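Local coordinates for probable 2-oxoacid ferredoxin oxidoreductase, alpha chain (Thermoplasma acidophilum, PDB 3JU3), which probably serves, as the core domain II fragment of the alpha chain, in ferredoxin-dependent oxidative decarboxylation of 2-oxoacids such as 2-oxoglutarate to acyl-CoA, at residues Gly22-Pro27 with Gly100-Glu105; Met82-Leu85 with Ile89-Lys92. All coordinates share one frame; numbering follows the deposited sequence.

From the N terminus the chain runs through strands 6-9 and 16-21 and enters G22-P27, the turn that leads into helix 25-37. This segment meets its partner, G100-E105, only after 72 intervening residues, so contact 1 closes a long loop joining the start of helix 25-37 to the approach to helix 105-117. Contact 2 is nested inside that loop: M82-L85 on helix 79-87 meets I89-K92 just past the helix, and the closure is local, leading on to strand 93-95. Contact 1 and contact 2 do not touch: the centres of contacts 1 and 2 are about 21 Å apart, their nearest atoms about 8 Å apart. Both also reach the second subunit.

Contact 1. Residues Gly22-Pro27 with Gly100-Glu105; sequences GSQKGP and GRHMTE. With EDO (1,2-ethanediol), chain B.
The side-chain amide of Q24 stacks on the H102 imidazole with its oxygen end over the ring, the tight part of the contact. Amide and ring planes are only 18° apart, and Q24 OE1 stands 3.1 Å above the H102 ring plane, over its centre. Q24 OE1 is 3.2 Å from H102 CG, and its distances to both ring nitrogens are similar, but the angles are poor for hydrogen bonding, as expected of an oxygen over a face. The Q24 chain bends at its second torsion (chi2 -52°), which lays the amide across the ring. S23 adds a more distant approach, OG standing 4.1 Å from H102 NE2. Both atoms have their polar partner elsewhere: each hydrogen-bonds N74 OD1 of the second subunit.

Away from the stack the fit is looser. A water bridges the segments, accepting from Q24 NE2 at 2.8 Å and donating to M103 O at 2.6 Å. Beyond it E105, at the start of helix 105-117, lays its aliphatic CG 3.6 Å from P27 O, while its carboxylate skirts the proline at van der Waals distance. T104 sits at the N-cap of that helix, its side chain capping a backbone N just past the segment. Farther along the loop, R101 packs on S23 of the third subunit; R101 NH1 donates to H102 O at 3.1 Å and pairs with E107. A 1,2-ethanediol, probably from the crystallisation liquor, gives its O2 hydrogen to the same carbonyl.

The contact thus joins two helix starts of core domain II beside the second and third subunits. Its direct contacts are stacking and van der Waals, its polar link passes through water, and with N74 OD1 as acceptor the bond to H102 NE2 is consistent with a proton on that nitrogen.

Contact 2. Residues Met82-Leu85 with Ile89-Lys92; sequences MIKL and IDIK
K84 reaches along the loop that follows its helix and meets I89 and D90 in turn. At its root, K84 CA makes a CA-H...O contact with I89 O at 3.2 Å, the angle at the hydrogen being 131°. CB lies 3.5 Å from I89 O, and CG passes the same carbonyl at a longer distance. With CG anti to the backbone N (chi1 -177°), the chain runs out toward D90, where CD packs 3.5 Å from D90 CG and about as near to OD1. A bend at the third torsion (chi3 91°) then turns the end of the chain, leaving NZ 3.9 Å from D90 OD2. That separation makes the salt bridge a long one, so the closer fit here is between the methylene CD and the carboxylate, in a pair that is exposed.

Within core domain II, the loop between helix 79-87 and strand 93-95 here folds back beside the last turn of the helix. T87, near the helix end, ties the turn with its OG1, which is hydrogen-bonded to both I83 O and I89 N.

The other side of the contact is apolar and better buried. I83 points toward the loop, and its CD1 meets I91 CD1 at 3.8 Å, methyl against methyl, while I83 CG2 lies 4.1 Å from I89 O. The second subunit covers this side: its L62 packs on both I83 and I89, and its V68 packs on I91.

Contact 1. Residues Gly22-Pro27 with Gly100-Glu105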
loop_
_atom_site.group_PDB
_atom_site.type_symbol
_atom_site.label_atom_id
_atom_site.label_comp_id
_atom_site.label_asym_id
_atom_site.label_seq_id
_atom_site.Cartn_x
_atom_site.Cartn_y
_atom_site.Cartn_z
ATOM N N GLY A 22 4.201 -11.979 4.180
ATOM C CA GLY A 22 3.571 -11.306 3.056
ATOM C C GLY A 22 4.434 -11.194 1.832
ATOM O O GLY A 22 5.120 -12.138 1.459
ATOM N N SER A 23 4.420 -10.005 1.217
ATOM C CA SER A 23 4.862 -9.881 -0.162
ATOM C C SER A 23 6.397 -9.921 -0.376
ATOM O O SER A 23 6.850 -10.200 -1.492
ATOM C CB SER A 23 4.271 -8.608 -0.777
ATOM O OG SER A 23 4.953 -7.481 -0.232
ATOM N N GLN A 24 7.187 -9.664 0.671
ATOM C CA GLN A 24 8.654 -9.560 0.502
ATOM C C GLN A 24 9.336 -10.932 0.537
ATOM O O GLN A 24 10.578 -11.046 0.388
ATOM C CB GLN A 24 9.254 -8.624 1.555
ATOM C CG GLN A 24 8.853 -7.175 1.355
ATOM C CD GLN A 24 9.147 -6.706 -0.083
ATOM O OE1 GLN A 24 8.232 -6.430 -0.839
ATOM N NE2 GLN A 24 10.418 -6.663 -0.456
ATOM N N LYS A 25 8.524 -11.989 0.648
ATOM C CA LYS A 25 9.091 -13.338 0.711
ATOM C C LYS A 25 9.990 -13.558 -0.482
ATOM O O LYS A 25 11.141 -13.973 -0.318
ATOM C CB LYS A 25 8.045 -14.460 0.785
ATOM C CG LYS A 25 8.703 -15.808 0.820
ATOM C CD LYS A 25 7.764 -16.990 1.028
ATOM C CE LYS A 25 7.408 -17.649 -0.294
ATOM N NZ LYS A 25 6.680 -18.943 -0.110
ATOM N N GLY A 26 9.468 -13.335 -1.676
ATOM C CA GLY A 26 10.224 -13.678 -2.910
ATOM C C GLY A 26 11.523 -12.875 -3.089
ATOM O O GLY A 26 12.578 -13.433 -3.388
ATOM N N PRO A 27 11.458 -11.558 -2.904
ATOM C CA PRO A 27 12.661 -10.748 -2.915
ATOM C C PRO A 27 13.775 -11.268 -1.955
ATOM O O PRO A 27 14.949 -11.328 -2.333
ATOM C CB PRO A 27 12.131 -9.392 -2.458
ATOM C CG PRO A 27 10.788 -9.306 -3.136
ATOM C CD PRO A 27 10.240 -10.720 -2.833
ATOM N N GLY A 100 9.551 5.443 -0.782
ATOM C CA GLY A 100 8.200 5.311 -1.317
ATOM C C GLY A 100 7.908 3.987 -1.990
ATOM O O GLY A 100 6.780 3.760 -2.463
ATOM N N ARG A 101 8.955 3.139 -2.050
ATOM C CA ARG A 101 8.884 1.784 -2.614
ATOM C C ARG A 101 9.670 0.782 -1.722
ATOM O O ARG A 101 10.530 1.204 -0.915
ATOM C CB ARG A 101 9.499 1.784 -4.015
ATOM C CG ARG A 101 10.880 2.436 -4.080
ATOM C CD ARG A 101 11.589 2.102 -5.388
ATOM N NE ARG A 101 12.924 2.705 -5.478
ATOM C CZ ARG A 101 14.020 2.188 -4.918
ATOM N NH1 ARG A 101 13.938 1.054 -4.218
ATOM N NH2 ARG A 101 15.196 2.805 -5.047
ATOM N N HIS A 102 9.386 -0.513 -1.867
ATOM C CA HIS A 102 10.270 -1.540 -1.313
ATOM C C HIS A 102 11.637 -1.372 -1.969
ATOM O O HIS A 102 11.725 -0.840 -3.087
ATOM C CB HIS A 102 9.729 -2.948 -1.586
ATOM C CG HIS A 102 8.404 -3.221 -0.947
ATOM N ND1 HIS A 102 8.249 -3.344 0.417
ATOM C CD2 HIS A 102 7.172 -3.385 -1.484
ATOM C CE1 HIS A 102 6.978 -3.577 0.693
ATOM N NE2 HIS A 102 6.303 -3.610 -0.442
HETATM N N MSE A 103 12.698 -1.781 -1.278
HETATM C CA MSE A 103 14.030 -1.746 -1.864
HETATM C C MSE A 103 14.142 -2.789 -2.976
HETATM O O MSE A 103 13.397 -3.776 -2.981
HETATM C CB MSE A 103 15.073 -2.047 -0.804
HETATM C CG MSE A 103 15.484 -0.886 0.063
HETATM SE SE MSE A 103 16.880 -1.564 1.275
HETATM C CE MSE A 103 16.859 -0.066 2.536
ATOM N N THR A 104 15.070 -2.570 -3.910
ATOM C CA THR A 104 15.432 -3.597 -4.892
ATOM C C THR A 104 16.299 -4.720 -4.250
ATOM O O THR A 104 16.853 -4.540 -3.160
ATOM C CB THR A 104 16.161 -2.988 -6.105
ATOM O OG1 THR A 104 17.416 -2.444 -5.682
ATOM C CG2 THR A 104 15.313 -1.876 -6.755
ATOM N N GLU A 105 16.396 -5.869 -4.926
ATOM C CA GLU A 105 17.241 -6.973 -4.459
ATOM C C GLU A 105 18.682 -6.555 -4.229
ATOM O O GLU A 105 19.311 -6.988 -3.264
ATOM C CB GLU A 105 17.190 -8.166 -5.410
ATOM C CG GLU A 105 16.192 -9.224 -4.971
ATOM C CD GLU A 105 14.869 -9.119 -5.704
ATOM O OE1 GLU A 105 14.410 -10.150 -6.245
ATOM O OE2 GLU A 105 14.286 -8.005 -5.763
HETATM C C1 EDO B . 9.550 -2.226 -6.373
HETATM O O1 EDO B . 9.318 -0.954 -6.986
HETATM C C2 EDO B . 11.031 -2.367 -6.011
HETATM O O2 EDO B . 11.742 -1.132 -6.221
HETATM O O HOH W 1 11.798 -5.842 -2.803
#

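Contact 2. Residues Met82-Leu85 with Ile89-Lys92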
loop_
_atom_site.group_PDB
_atom_site.type_symbol
_atom_site.label_atom_id
_atom_site.label_comp_id
_atom_site.label_asym_id
_atom_site.label_seq_id
_atom_site.Cartn_x
_atom_site.Cartn_y
_atom_site.Cartn_z
HETATM N N MSE A 82 5.453 -7.344 16.550
HETATM C CA MSE A 82 4.663 -8.430 17.123
HETATM C C MSE A 82 5.550 -9.547 17.693
HETATM O O MSE A 82 5.157 -10.204 18.635
HETATM C CB MSE A 82 3.609 -8.925 16.126
HETATM C CG MSE A 82 3.991 -10.125 15.345
HETATM SE SE MSE A 82 2.659 -10.538 13.982
HETATM C CE MSE A 82 3.794 -10.206 12.444
ATOM N N ILE A 83 6.743 -9.734 17.130
ATOM C CA ILE A 83 7.716 -10.715 17.614
ATOM C C ILE A 83 8.168 -10.323 19.016
ATOM O O ILE A 83 8.268 -11.182 19.899
ATOM C CB ILE A 83 8.922 -10.831 16.669
ATOM C CG1 ILE A 83 8.485 -11.477 15.346
ATOM C CG2 ILE A 83 10.104 -11.641 17.304
ATOM C CD1 ILE A 83 9.572 -11.515 14.267
ATOM N N LYS A 84 8.457 -9.040 19.204
ATOM C CA LYS A 84 8.815 -8.515 20.502
ATOM C C LYS A 84 7.689 -8.703 21.509
ATOM O O LYS A 84 7.955 -9.074 22.656
ATOM C CB LYS A 84 9.200 -7.025 20.431
ATOM C CG LYS A 84 9.643 -6.484 21.789
ATOM C CD LYS A 84 10.376 -5.165 21.661
ATOM C CE LYS A 84 9.439 -3.975 21.760
ATOM N NZ LYS A 84 10.191 -2.704 21.579
ATOM N N LEU A 85 6.457 -8.431 21.069
ATOM C CA LEU A 85 5.276 -8.516 21.921
ATOM C C LEU A 85 5.186 -9.936 22.452
ATOM O O LEU A 85 5.085 -10.143 23.661
ATOM C CB LEU A 85 3.995 -8.189 21.137
ATOM C CG LEU A 85 2.687 -8.508 21.877
ATOM C CD1 LEU A 85 2.514 -7.532 23.047
ATOM C CD2 LEU A 85 1.442 -8.496 20.963
ATOM N N ILE A 89 11.926 -10.980 22.224
ATOM C CA ILE A 89 13.132 -10.687 21.435
ATOM C C ILE A 89 12.955 -9.369 20.696
ATOM O O ILE A 89 11.955 -9.165 20.027
ATOM C CB ILE A 89 13.463 -11.823 20.463
ATOM C CG1 ILE A 89 13.906 -13.042 21.254
ATOM C CG2 ILE A 89 14.546 -11.410 19.450
ATOM C CD1 ILE A 89 13.501 -14.328 20.611
ATOM N N ASP A 90 13.908 -8.461 20.853
ATOM C CA ASP A 90 13.891 -7.235 20.070
ATOM C C ASP A 90 14.979 -7.243 18.995
ATOM O O ASP A 90 16.162 -6.958 19.259
ATOM C CB ASP A 90 13.970 -5.968 20.942
ATOM C CG ASP A 90 13.500 -4.709 20.188
ATOM O OD1 ASP A 90 12.805 -4.865 19.148
ATOM O OD2 ASP A 90 13.825 -3.582 20.611
ATOM N N ILE A 91 14.552 -7.568 17.786
ATOM C CA ILE A 91 15.380 -7.489 16.591
ATOM C C ILE A 91 15.807 -6.048 16.370
ATOM O O ILE A 91 14.969 -5.189 16.054
ATOM C CB ILE A 91 14.602 -7.998 15.352
ATOM C CG1 ILE A 91 14.103 -9.425 15.609
ATOM C CG2 ILE A 91 15.443 -7.831 14.070
ATOM C CD1 ILE A 91 12.981 -9.884 14.688
ATOM N N LYS A 92 17.107 -5.790 16.512
ATOM C CA LYS A 92 17.593 -4.417 16.311
ATOM C C LYS A 92 17.845 -3.982 14.865
ATOM O O LYS A 92 17.775 -2.787 14.557
ATOM C CB LYS A 92 18.749 -4.061 17.250
ATOM C CG LYS A 92 18.239 -3.651 18.623
ATOM C CD LYS A 92 19.359 -3.462 19.617
ATOM C CE LYS A 92 18.876 -3.757 21.017
ATOM N NZ LYS A 92 19.913 -3.407 22.026
#